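Long-range contact in Ribose/Galactose Isomerase (Vibrio parahaemolyticus, PDB 3ONO), which probably interconverts aldose and ketose sugar phosphates, as an intramolecular oxidoreductase of the LacAB/RpiB isomerase family: residues 62-67 against 198-203. Residues are numbered along the deposited sequence; the frame is centred on the assembly and turned at random.
Sequences LNSKAV and AHCQVP
Ser64 and Gln201 join the turn that ends helix 51-63 to the linker between helices 190-199 and 203-212. The turn is a Schellman motif, with Lys65 at positive phi, and it leads toward strand 69-74 of the parallel sheet in this alpha-beta-alpha sandwich; the contact thus ties the sheet-bearing part of the chain to its C-terminal helices. One direct hydrogen bond joins the two segments: Gln201 N-H donates to Ser64 O over 2.8 Å, nearly straight at 164°. Beside it, the CB and CG of Gln201 lie against Lys65 CB, while the extended lysine chain carries its amine away from the linker. The Gln201 amide turns instead to a water, which accepts from Gln201 NE2 and donates to Lys65 O and His199 O, bridging the two backbones near the exposed Lys65 and Gln201. Toward helix 203-212, Ser64 CB packs against Cys200 SG at 3.7 Å. With chi1 at 173° the sulfur swings opposite the Cys200 nitrogen and lies beside the carbonyl carbon, where it meets the serine methylene and also accepts from Val202 N. Ser64 OG, held between its backbone nitrogen and carbonyl carbon (chi1 71°), points back into the helix: it bonds to Ile60 O and accepts from Ala66 N in an ST turn. At one end of the contact, Val202, at the N-cap position of helix 203-212, lays CG2 on Ser64 CA and Asn63 O. At the other, the methyl of Ala66 meets His199 CB at 4.0 Å, and the imidazole leads away from Ala66 to meet the Phe37 ring, the two planes steeply inclined. Ala66 CA makes a CH...O contact with His199 O, while Ala66 O, buried with no hydrogen-bond partner, abuts His199 CB at 3.3 Å.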
loop_
_atom_site.group_PDB
_atom_site.type_symbol
_atom_site.label_atom_id
_atom_site.label_comp_id
_atom_site.label_asym_id
_atom_site.label_seq_id
_atom_site.Cartn_x
_atom_site.Cartn_y
_atom_site.Cartn_z
ATOM N N LEU A 62 4.512 6.764 29.471
ATOM C CA LEU A 62 4.112 8.080 28.969
ATOM C C LEU A 62 3.489 8.923 30.072
ATOM O O LEU A 62 3.808 10.096 30.227
ATOM C CB LEU A 62 3.148 7.955 27.776
ATOM C CG LEU A 62 3.822 7.475 26.488
ATOM C CD1 LEU A 62 2.787 6.950 25.503
ATOM C CD2 LEU A 62 4.670 8.579 25.832
ATOM N N ASN A 63 2.614 8.328 30.865
ATOM C CA ASN A 63 1.962 9.100 31.915
ATOM C C ASN A 63 2.912 9.514 33.038
ATOM O O ASN A 63 2.658 10.502 33.724
ATOM C CB ASN A 63 0.761 8.330 32.479
ATOM C CG ASN A 63 -0.434 8.434 31.561
ATOM O OD1 ASN A 63 -0.807 9.540 31.184
ATOM N ND2 ASN A 63 -1.013 7.298 31.164
ATOM N N SER A 64 4.009 8.781 33.213
ATOM C CA SER A 64 4.961 9.113 34.280
ATOM C C SER A 64 5.992 10.075 33.720
ATOM O O SER A 64 6.894 10.536 34.428
ATOM C CB SER A 64 5.672 7.858 34.765
ATOM O OG SER A 64 6.578 7.393 33.773
ATOM N N LYS A 65 5.861 10.355 32.428
ATOM C CA LYS A 65 6.803 11.192 31.712
ATOM C C LYS A 65 8.207 10.601 31.605
ATOM O O LYS A 65 9.157 11.309 31.286
ATOM C CB LYS A 65 6.821 12.603 32.285
ATOM C CG LYS A 65 5.463 13.282 32.225
ATOM C CD LYS A 65 5.560 14.707 32.722
ATOM C CE LYS A 65 4.187 15.308 33.017
ATOM N NZ LYS A 65 4.312 16.660 33.652
ATOM N N ALA A 66 8.327 9.298 31.829
ATOM C CA ALA A 66 9.606 8.609 31.659
ATOM C C ALA A 66 10.099 8.671 30.221
ATOM O O ALA A 66 11.302 8.739 29.972
ATOM C CB ALA A 66 9.504 7.158 32.119
ATOM N N VAL A 67 9.170 8.622 29.270
ATOM C CA VAL A 67 9.517 8.817 27.875
ATOM C C VAL A 67 8.519 9.763 27.221
ATOM O O VAL A 67 7.448 10.039 27.771
ATOM C CB VAL A 67 9.583 7.495 27.068
ATOM C CG1 VAL A 67 10.521 6.500 27.741
ATOM C CG2 VAL A 67 8.192 6.913 26.875
ATOM N N ALA A 198 14.630 5.322 36.198
ATOM C CA ALA A 198 15.609 6.355 35.899
ATOM C C ALA A 198 14.960 7.662 35.467
ATOM O O ALA A 198 15.534 8.740 35.648
ATOM C CB ALA A 198 16.566 5.871 34.821
ATOM N N HIS A 199 13.769 7.576 34.878
ATOM C CA HIS A 199 13.196 8.748 34.222
ATOM C C HIS A 199 11.794 9.145 34.708
ATOM O O HIS A 199 11.294 10.203 34.326
ATOM C CB HIS A 199 13.220 8.561 32.703
ATOM C CG HIS A 199 14.597 8.381 32.149
ATOM N ND1 HIS A 199 15.486 9.426 32.019
ATOM C CD2 HIS A 199 15.246 7.277 31.705
ATOM C CE1 HIS A 199 16.617 8.978 31.501
ATOM N NE2 HIS A 199 16.499 7.676 31.304
ATOM N N CYS A 200 11.170 8.319 35.547
ATOM C CA CYS A 200 9.834 8.638 36.055
ATOM C C CYS A 200 9.809 9.996 36.755
ATOM O O CYS A 200 10.657 10.271 37.596
ATOM C CB CYS A 200 9.339 7.558 37.020
ATOM S SG CYS A 200 7.785 7.937 37.860
ATOM N N GLN A 201 8.833 10.833 36.413
ATOM C CA GLN A 201 8.710 12.152 37.017
ATOM C C GLN A 201 7.480 12.263 37.894
ATOM O O GLN A 201 7.152 13.346 38.375
ATOM C CB GLN A 201 8.626 13.230 35.947
ATOM C CG GLN A 201 9.793 13.275 34.998
ATOM C CD GLN A 201 9.869 14.606 34.284
ATOM O OE1 GLN A 201 9.416 15.626 34.810
ATOM N NE2 GLN A 201 10.442 14.610 33.078
ATOM N N VAL A 202 6.787 11.148 38.089
ATOM C CA VAL A 202 5.540 11.159 38.853
ATOM C C VAL A 202 5.593 10.168 40.009
ATOM O O VAL A 202 5.403 8.972 39.829
ATOM C CB VAL A 202 4.347 10.810 37.948
ATOM C CG1 VAL A 202 3.052 10.803 38.761
ATOM C CG2 VAL A 202 4.279 11.781 36.786
ATOM N N PRO A 203 5.849 10.666 41.226
ATOM C CA PRO A 203 6.078 9.737 42.329
ATOM C C PRO A 203 4.959 8.739 42.576
ATOM O O PRO A 203 5.262 7.601 42.948
ATOM C CB PRO A 203 6.235 10.672 43.539
ATOM C CG PRO A 203 6.856 11.903 42.947
ATOM C CD PRO A 203 6.201 12.053 41.580
HETATM O O HOH W 1 11.786 12.241 32.291
#